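Local structure of manganese-binding protein (Chlamydia trachomatis, 6NSI) at residues I2-V15 with M48-E62. The protein binds ferrous iron, manganese and nickel ions, preferring iron, and delivers them to the membrane permease of an ABC transporter for import into the cytoplasm. Residues are numbered along the deposited sequence; the frame is centred on the assembly and turned at random.
Sequences IYVLSMNRMICDCV and MAMSQLIFCNGLGLE
Asn8 ND2 donates to two waters, and each leads across to segment 48-62. One water, 2.9 Å from Asn8 ND2, donates to Asn57 OD1. The other donates to Glu62 OE2. Glu62 OE2 also accepts from Asn57 N at 2.7 Å, and Glu62 OE1 accepts from Gly58 N, so the carboxylate clasps two successive backbone amides. Asn8 CG sits between its backbone N and carbonyl carbon (chi1 61°). With CG there, Asn8 OD1 can accept from Ile11 N at 3.0 Å, an N-cap bond of helix 9-19. Leu61 CD2 packs against Asn8 ND2, and the Leu61 side chain lies close to that of the iron ligand His36. Strands 3-6 and 54-56 are parallel neighbours in the four-stranded sheet of this solute-binding protein. Leu5 N donates to Leu53 O, Phe55 N to Leu5 O, and Met7 N to Phe55 O. Helix 9-19 covers the Phe55 side of the sheet. Val15 CG2 makes a CH-pi contact over the Phe55 ring, 4.2 Å from its centroid, while Val4 CG1 meets the ring edge in plane. On the Leu5 side, Leu5 CD2 touches Met48 CG at 3.6 Å. Met50 SD lies over the centre of the Tyr3 ring in a Met-aromatic contact, 4.1 Å from the centroid.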
ATOM      1  N   ILE A   2     -12.030 -25.568  -4.605  1.00 52.28           N
ATOM      2  CA  ILE A   2     -12.358 -24.291  -5.237  1.00 53.79           C
ATOM      3  C   ILE A   2     -11.189 -23.321  -5.068  1.00 57.44           C
ATOM      4  O   ILE A   2     -10.540 -23.290  -4.014  1.00 55.33           O
ATOM      5  CB  ILE A   2     -13.657 -23.716  -4.636  1.00 47.09           C
ATOM      6  CG1 ILE A   2     -14.773 -24.762  -4.673  1.00 58.54           C
ATOM      7  CG2 ILE A   2     -14.096 -22.473  -5.377  1.00 49.92           C
ATOM      8  CD1 ILE A   2     -15.279 -25.172  -3.317  1.00 51.20           C
ATOM      9  N   TYR A   3     -10.914 -22.526  -6.107  1.00 56.12           N
ATOM     10  CA  TYR A   3      -9.767 -21.621  -6.146  1.00 47.83           C
ATOM     11  C   TYR A   3     -10.221 -20.182  -6.346  1.00 46.70           C
ATOM     12  O   TYR A   3     -11.053 -19.903  -7.218  1.00 40.05           O
ATOM     13  CB  TYR A   3      -8.798 -21.987  -7.271  1.00 48.78           C
ATOM     14  CG  TYR A   3      -7.966 -23.211  -6.984  1.00 54.10           C
ATOM     15  CD1 TYR A   3      -6.850 -23.138  -6.163  1.00 52.83           C
ATOM     16  CD2 TYR A   3      -8.307 -24.449  -7.529  1.00 56.17           C
ATOM     17  CE1 TYR A   3      -6.089 -24.262  -5.896  1.00 62.99           C
ATOM     18  CE2 TYR A   3      -7.553 -25.577  -7.271  1.00 60.25           C
ATOM     19  CZ  TYR A   3      -6.443 -25.479  -6.456  1.00 65.98           C
ATOM     20  OH  TYR A   3      -5.689 -26.600  -6.194  1.00 72.88           O
ATOM     21  N   VAL A   4      -9.645 -19.276  -5.559  1.00 48.31           N
ATOM     22  CA  VAL A   4      -9.831 -17.841  -5.725  1.00 41.96           C
ATOM     23  C   VAL A   4      -8.453 -17.198  -5.852  1.00 40.84           C
ATOM     24  O   VAL A   4      -7.532 -17.539  -5.098  1.00 42.69           O
ATOM     25  CB  VAL A   4     -10.629 -17.236  -4.557  1.00 44.53           C
ATOM     26  CG1 VAL A   4     -10.540 -15.705  -4.581  1.00 39.23           C
ATOM     27  CG2 VAL A   4     -12.072 -17.701  -4.630  1.00 45.98           C
ATOM     28  N   LEU A   5      -8.305 -16.287  -6.812  1.00 40.34           N
ATOM     29  CA  LEU A   5      -7.018 -15.679  -7.138  1.00 39.59           C
ATOM     30  C   LEU A   5      -6.978 -14.234  -6.658  1.00 36.89           C
ATOM     31  O   LEU A   5      -7.910 -13.460  -6.908  1.00 32.79           O
ATOM     32  CB  LEU A   5      -6.747 -15.731  -8.647  1.00 37.54           C
ATOM     33  CG  LEU A   5      -5.406 -15.129  -9.090  1.00 34.74           C
ATOM     34  CD1 LEU A   5      -4.253 -15.851  -8.439  1.00 39.81           C
ATOM     35  CD2 LEU A   5      -5.208 -15.111 -10.591  1.00 35.40           C
ATOM     36  N   SER A   6      -5.902 -13.878  -5.963  1.00 38.53           N
ATOM     37  CA  SER A   6      -5.611 -12.495  -5.614  1.00 32.46           C
ATOM     38  C   SER A   6      -4.336 -12.053  -6.326  1.00 32.80           C
ATOM     39  O   SER A   6      -3.372 -12.815  -6.423  1.00 31.95           O
ATOM     40  CB  SER A   6      -5.444 -12.325  -4.102  1.00 32.82           C
ATOM     41  OG  SER A   6      -6.639 -12.633  -3.401  1.00 33.18           O
ATOM     42  N   MET A   7      -4.326 -10.807  -6.807  1.00 34.29           N
ATOM     43  CA  MET A   7      -3.163 -10.332  -7.556  1.00 29.43           C
ATOM     44  C   MET A   7      -1.907 -10.272  -6.685  1.00 32.10           C
ATOM     45  O   MET A   7      -0.810 -10.607  -7.151  1.00 30.07           O
ATOM     46  CB  MET A   7      -3.459  -8.969  -8.177  1.00 29.57           C
ATOM     47  CG  MET A   7      -4.237  -9.053  -9.490  1.00 36.63           C
ATOM     48  SD  MET A   7      -3.378 -10.040 -10.738  1.00 35.54           S
ATOM     49  CE  MET A   7      -1.803  -9.191 -10.818  1.00 33.67           C
ATOM     50  N   ASN A   8      -2.042  -9.869  -5.416  1.00 31.79           N
ATOM     51  CA  ASN A   8      -0.882  -9.628  -4.553  1.00 29.02           C
ATOM     52  C   ASN A   8      -1.239 -10.002  -3.112  1.00 32.80           C
ATOM     53  O   ASN A   8      -2.378 -10.380  -2.812  1.00 29.64           O
ATOM     54  CB  ASN A   8      -0.414  -8.171  -4.666  1.00 30.66           C
ATOM     55  CG  ASN A   8      -1.486  -7.167  -4.225  1.00 28.12           C
ATOM     56  OD1 ASN A   8      -1.991  -7.217  -3.093  1.00 31.06           O
ATOM     57  ND2 ASN A   8      -1.815  -6.235  -5.111  1.00 25.86           N
ATOM     58  N   ARG A   9      -0.250  -9.881  -2.202  1.00 26.73           N
ATOM     59  CA  ARG A   9      -0.447 -10.360  -0.833  1.00 28.19           C
ATOM     60  C   ARG A   9      -1.263  -9.396   0.018  1.00 34.11           C
ATOM     61  O   ARG A   9      -1.921  -9.821   0.979  1.00 30.98           O
ATOM     62  CB  ARG A   9       0.894 -10.623  -0.157  1.00 28.60           C
ATOM     63  CG  ARG A   9       1.573 -11.886  -0.640  1.00 30.25           C
ATOM     64  CD  ARG A   9       0.826 -13.130  -0.170  1.00 32.67           C
ATOM     65  NE  ARG A   9       0.739 -13.197   1.284  1.00 39.43           N
ATOM     66  CZ  ARG A   9       1.766 -13.489   2.076  1.00 40.60           C
ATOM     67  NH1 ARG A   9       2.954 -13.747   1.550  1.00 44.33           N
ATOM     68  NH2 ARG A   9       1.612 -13.524   3.392  1.00 35.91           N
ATOM     69  N   MET A  10      -1.219  -8.103  -0.301  1.00 30.73           N
ATOM     70  CA  MET A  10      -2.035  -7.143   0.429  1.00 31.35           C
ATOM     71  C   MET A  10      -3.515  -7.466   0.258  1.00 35.56           C
ATOM     72  O   MET A  10      -4.305  -7.335   1.201  1.00 29.76           O
ATOM     73  CB  MET A  10      -1.701  -5.735  -0.051  1.00 27.73           C
ATOM     74  CG  MET A  10      -0.235  -5.366   0.212  1.00 24.13           C
ATOM     75  SD  MET A  10       0.898  -5.866  -1.121  1.00 25.58           S
ATOM     76  CE  MET A  10       0.516  -4.596  -2.330  1.00 26.51           C
ATOM     77  N   ILE A  11      -3.894  -7.932  -0.936  1.00 30.72           N
ATOM     78  CA  ILE A  11      -5.241  -8.441  -1.153  1.00 33.55           C
ATOM     79  C   ILE A  11      -5.386  -9.849  -0.591  1.00 31.71           C
ATOM     80  O   ILE A  11      -6.336 -10.137   0.141  1.00 36.84           O
ATOM     81  CB  ILE A  11      -5.584  -8.396  -2.651  1.00 35.62           C
ATOM     82  CG1 ILE A  11      -5.641  -6.947  -3.121  1.00 31.90           C
ATOM     83  CG2 ILE A  11      -6.909  -9.089  -2.921  1.00 29.85           C
ATOM     84  CD1 ILE A  11      -5.536  -6.817  -4.607  1.00 29.30           C
ATOM     85  N   CYS A  12      -4.441 -10.740  -0.905  1.00 34.57           N
ATOM     86  CA  CYS A  12      -4.636 -12.164  -0.618  1.00 34.70           C
ATOM     87  C   CYS A  12      -4.822 -12.437   0.869  1.00 41.28           C
ATOM     88  O   CYS A  12      -5.636 -13.288   1.255  1.00 34.90           O
ATOM     89  CB  CYS A  12      -3.464 -12.991  -1.141  1.00 33.80           C
ATOM     90  SG  CYS A  12      -3.871 -14.781  -1.192  1.00 39.86           S
ATOM     91  N   ASP A  13      -4.072 -11.747   1.721  1.00 34.34           N
ATOM     92  CA  ASP A  13      -4.156 -12.053   3.145  1.00 36.76           C
ATOM     93  C   ASP A  13      -5.478 -11.624   3.749  1.00 35.03           C
ATOM     94  O   ASP A  13      -5.882 -12.171   4.781  1.00 39.72           O
ATOM     95  CB  ASP A  13      -3.001 -11.400   3.889  1.00 30.48           C
ATOM     96  CG  ASP A  13      -1.657 -11.980   3.481  1.00 40.45           C
ATOM     97  OD1 ASP A  13      -1.635 -12.966   2.706  1.00 35.41           O
ATOM     98  OD2 ASP A  13      -0.624 -11.451   3.925  1.00 37.06           O
ATOM     99  N   CYS A  14      -6.162 -10.665   3.129  1.00 38.10           N
ATOM    100  CA  CYS A  14      -7.492 -10.289   3.595  1.00 31.72           C
ATOM    101  C   CYS A  14      -8.551 -11.246   3.054  1.00 45.46           C
ATOM    102  O   CYS A  14      -9.446 -11.660   3.800  1.00 36.48           O
ATOM    103  CB  CYS A  14      -7.805  -8.849   3.192  1.00 31.09           C
ATOM    104  SG  CYS A  14      -6.588  -7.591   3.821  1.00 32.39           S
ATOM    105  N   VAL A  15      -8.458 -11.616   1.769  1.00 40.12           N
ATOM    106  CA  VAL A  15      -9.392 -12.597   1.203  1.00 35.39           C
ATOM    107  C   VAL A  15      -9.346 -13.891   2.005  1.00 43.35           C
ATOM    108  O   VAL A  15     -10.384 -14.454   2.372  1.00 45.13           O
ATOM    109  CB  VAL A  15      -9.080 -12.850  -0.286  1.00 38.37           C
ATOM    110  CG1 VAL A  15      -9.957 -13.977  -0.822  1.00 37.46           C
ATOM    111  CG2 VAL A  15      -9.310 -11.598  -1.114  1.00 35.06           C
ATOM    112  N   MET A  48      -5.354 -18.090 -13.428  1.00 34.15           N
ATOM    113  CA  MET A  48      -6.589 -17.363 -13.687  1.00 36.22           C
ATOM    114  C   MET A  48      -7.684 -18.302 -14.173  1.00 43.82           C
ATOM    115  O   MET A  48      -8.843 -18.189 -13.751  1.00 40.61           O
ATOM    116  CB  MET A  48      -6.334 -16.260 -14.709  1.00 36.26           C
ATOM    117  CG  MET A  48      -5.414 -15.132 -14.191  1.00 34.49           C
ATOM    118  SD  MET A  48      -5.072 -13.936 -15.500  1.00 41.28           S
ATOM    119  CE  MET A  48      -3.903 -12.840 -14.644  1.00 38.15           C
ATOM    120  N   ALA A  49      -7.323 -19.243 -15.048  1.00 42.97           N
ATOM    121  CA  ALA A  49      -8.313 -20.116 -15.668  1.00 45.67           C
ATOM    122  C   ALA A  49      -8.998 -21.012 -14.638  1.00 41.87           C
ATOM    123  O   ALA A  49     -10.222 -21.198 -14.686  1.00 41.64           O
ATOM    124  CB  ALA A  49      -7.646 -20.947 -16.761  1.00 37.45           C
ATOM    125  N   MET A  50      -8.235 -21.573 -13.693  1.00 37.91           N
ATOM    126  CA  MET A  50      -8.836 -22.429 -12.672  1.00 43.06           C
ATOM    127  C   MET A  50      -9.539 -21.659 -11.551  1.00 49.42           C
ATOM    128  O   MET A  50     -10.211 -22.289 -10.726  1.00 45.71           O
ATOM    129  CB  MET A  50      -7.772 -23.347 -12.062  1.00 46.39           C
ATOM    130  CG  MET A  50      -6.986 -22.717 -10.921  1.00 51.23           C
ATOM    131  SD  MET A  50      -5.567 -23.709 -10.397  1.00 58.25           S
ATOM    132  CE  MET A  50      -4.556 -23.665 -11.880  1.00 59.30           C
ATOM    133  N   SER A  51      -9.421 -20.332 -11.499  1.00 40.55           N
ATOM    134  CA  SER A  51      -9.964 -19.561 -10.390  1.00 43.93           C
ATOM    135  C   SER A  51     -11.408 -19.132 -10.637  1.00 42.54           C
ATOM    136  O   SER A  51     -11.868 -19.026 -11.776  1.00 40.70           O
ATOM    137  CB  SER A  51      -9.096 -18.332 -10.132  1.00 41.00           C
ATOM    138  OG  SER A  51      -7.936 -18.716  -9.420  1.00 44.39           O
ATOM    139  N   GLN A  52     -12.126 -18.882  -9.540  1.00 44.36           N
ATOM    140  CA  GLN A  52     -13.516 -18.436  -9.622  1.00 43.67           C
ATOM    141  C   GLN A  52     -13.646 -16.921  -9.585  1.00 42.23           C
ATOM    142  O   GLN A  52     -14.632 -16.377 -10.101  1.00 36.60           O
ATOM    143  CB  GLN A  52     -14.348 -19.026  -8.476  1.00 46.42           C
ATOM    144  CG  GLN A  52     -14.422 -20.550  -8.446  1.00 49.77           C
ATOM    145  CD  GLN A  52     -14.945 -21.153  -9.739  1.00 41.06           C
ATOM    146  OE1 GLN A  52     -15.927 -20.672 -10.314  1.00 42.68           O
ATOM    147  NE2 GLN A  52     -14.289 -22.216 -10.203  1.00 41.11           N
ATOM    148  N   LEU A  53     -12.685 -16.244  -8.960  1.00 43.61           N
ATOM    149  CA  LEU A  53     -12.676 -14.798  -8.803  1.00 40.90           C
ATOM    150  C   LEU A  53     -11.224 -14.350  -8.860  1.00 34.58           C
ATOM    151  O   LEU A  53     -10.344 -15.051  -8.350  1.00 38.58           O
ATOM    152  CB  LEU A  53     -13.308 -14.364  -7.471  1.00 45.07           C
ATOM    153  CG  LEU A  53     -14.822 -14.468  -7.257  1.00 41.60           C
ATOM    154  CD1 LEU A  53     -15.171 -14.166  -5.801  1.00 36.74           C
ATOM    155  CD2 LEU A  53     -15.554 -13.530  -8.202  1.00 38.22           C
ATOM    156  N   ILE A  54     -10.978 -13.196  -9.483  1.00 33.95           N
ATOM    157  CA  ILE A  54      -9.641 -12.592  -9.569  1.00 35.40           C
ATOM    158  C   ILE A  54      -9.714 -11.210  -8.939  1.00 35.40           C
ATOM    159  O   ILE A  54     -10.324 -10.294  -9.508  1.00 35.28           O
ATOM    160  CB  ILE A  54      -9.140 -12.492 -11.010  1.00 36.56           C
ATOM    161  CG1 ILE A  54      -9.015 -13.884 -11.630  1.00 36.59           C
ATOM    162  CG2 ILE A  54      -7.809 -11.740 -11.050  1.00 31.70           C
ATOM    163  CD1 ILE A  54      -8.738 -13.859 -13.127  1.00 41.12           C
ATOM    164  N   PHE A  55      -9.072 -11.050  -7.785  1.00 34.61           N
ATOM    165  CA  PHE A  55      -9.120  -9.801  -7.032  1.00 35.89           C
ATOM    166  C   PHE A  55      -7.934  -8.910  -7.417  1.00 30.32           C
ATOM    167  O   PHE A  55      -6.773  -9.291  -7.228  1.00 31.52           O
ATOM    168  CB  PHE A  55      -9.134 -10.098  -5.532  1.00 36.92           C
ATOM    169  CG  PHE A  55     -10.474 -10.562  -5.018  1.00 39.86           C
ATOM    170  CD1 PHE A  55     -10.695 -11.902  -4.730  1.00 40.46           C
ATOM    171  CD2 PHE A  55     -11.509  -9.657  -4.818  1.00 33.94           C
ATOM    172  CE1 PHE A  55     -11.929 -12.333  -4.252  1.00 47.32           C
ATOM    173  CE2 PHE A  55     -12.749 -10.083  -4.337  1.00 43.12           C
ATOM    174  CZ  PHE A  55     -12.956 -11.419  -4.058  1.00 33.88           C
ATOM    175  N   CYS A  56      -8.240  -7.733  -7.974  1.00 30.10           N
ATOM    176  CA  CYS A  56      -7.266  -6.752  -8.435  1.00 27.89           C
ATOM    177  C   CYS A  56      -7.349  -5.480  -7.610  1.00 32.44           C
ATOM    178  O   CYS A  56      -8.409  -5.128  -7.076  1.00 34.58           O
ATOM    179  CB  CYS A  56      -7.501  -6.373  -9.895  1.00 32.37           C
ATOM    180  SG  CYS A  56      -7.508  -7.783 -10.980  1.00 42.59           S
ATOM    181  N   ASN A  57      -6.225  -4.768  -7.554  1.00 33.11           N
ATOM    182  CA  ASN A  57      -6.199  -3.465  -6.898  1.00 30.95           C
ATOM    183  C   ASN A  57      -6.880  -2.407  -7.748  1.00 31.53           C
ATOM    184  O   ASN A  57      -7.550  -1.517  -7.213  1.00 29.50           O
ATOM    185  CB  ASN A  57      -4.757  -3.033  -6.618  1.00 29.90           C
ATOM    186  CG  ASN A  57      -4.683  -1.785  -5.768  1.00 26.00           C
ATOM    187  OD1 ASN A  57      -4.709  -1.878  -4.552  1.00 24.01           O
ATOM    188  ND2 ASN A  57      -4.576  -0.609  -6.401  1.00 28.76           N
ATOM    189  N   GLY A  58      -6.725  -2.498  -9.071  1.00 30.62           N
ATOM    190  CA  GLY A  58      -7.133  -1.424  -9.953  1.00 31.20           C
ATOM    191  C   GLY A  58      -6.190  -0.247  -9.767  1.00 33.58           C
ATOM    192  O   GLY A  58      -5.057  -0.391  -9.300  1.00 28.33           O
ATOM    193  N   LEU A  59      -6.687   0.938 -10.139  1.00 30.05           N
ATOM    194  CA  LEU A  59      -5.951   2.198  -9.995  1.00 32.99           C
ATOM    195  C   LEU A  59      -4.598   2.137 -10.694  1.00 32.22           C
ATOM    196  O   LEU A  59      -3.648   2.820 -10.294  1.00 30.37           O
ATOM    197  CB  LEU A  59      -5.781   2.591  -8.519  1.00 27.20           C
ATOM    198  CG  LEU A  59      -6.997   2.402  -7.593  1.00 35.49           C
ATOM    199  CD1 LEU A  59      -6.667   2.746  -6.135  1.00 26.71           C
ATOM    200  CD2 LEU A  59      -8.196   3.206  -8.070  1.00 32.87           C
ATOM    201  N   GLY A  60      -4.497   1.298 -11.725  1.00 30.25           N
ATOM    202  CA  GLY A  60      -3.288   1.167 -12.515  1.00 42.40           C
ATOM    203  C   GLY A  60      -2.220   0.236 -11.976  1.00 41.90           C
ATOM    204  O   GLY A  60      -1.124   0.193 -12.546  1.00 40.42           O
ATOM    205  N   LEU A  61      -2.483  -0.508 -10.897  1.00 33.02           N
ATOM    206  CA  LEU A  61      -1.427  -1.343 -10.328  1.00 32.94           C
ATOM    207  C   LEU A  61      -1.116  -2.540 -11.218  1.00 37.56           C
ATOM    208  O   LEU A  61       0.038  -2.991 -11.289  1.00 33.41           O
ATOM    209  CB  LEU A  61      -1.822  -1.822  -8.932  1.00 29.05           C
ATOM    210  CG  LEU A  61      -0.670  -2.523  -8.207  1.00 30.57           C
ATOM    211  CD1 LEU A  61       0.510  -1.553  -8.002  1.00 29.60           C
ATOM    212  CD2 LEU A  61      -1.179  -3.089  -6.883  1.00 24.92           C
ATOM    213  N   GLU A  62      -2.134  -3.092 -11.869  1.00 39.39           N
ATOM    214  CA  GLU A  62      -1.973  -4.216 -12.793  1.00 35.29           C
ATOM    215  C   GLU A  62      -1.865  -3.712 -14.230  1.00 44.55           C
ATOM    216  O   GLU A  62      -2.606  -4.139 -15.108  1.00 50.80           O
ATOM    217  CB  GLU A  62      -3.140  -5.191 -12.626  1.00 33.14           C
ATOM    218  CG  GLU A  62      -3.242  -5.840 -11.230  1.00 34.33           C
ATOM    219  CD  GLU A  62      -4.159  -5.078 -10.255  1.00 31.06           C
ATOM    220  OE1 GLU A  62      -4.932  -4.188 -10.693  1.00 34.91           O
ATOM    221  OE2 GLU A  62      -4.106  -5.364  -9.035  1.00 33.48           O
TER
HETATM  222  O   HOH W   1     -12.089 -23.219  -8.880  1.00 44.22           O
HETATM  223  O   HOH W   2      -1.311  -6.318  -8.069  1.00 25.85           O
HETATM  224  O   HOH W   3      -3.126  -4.119  -3.717  1.00 28.73           O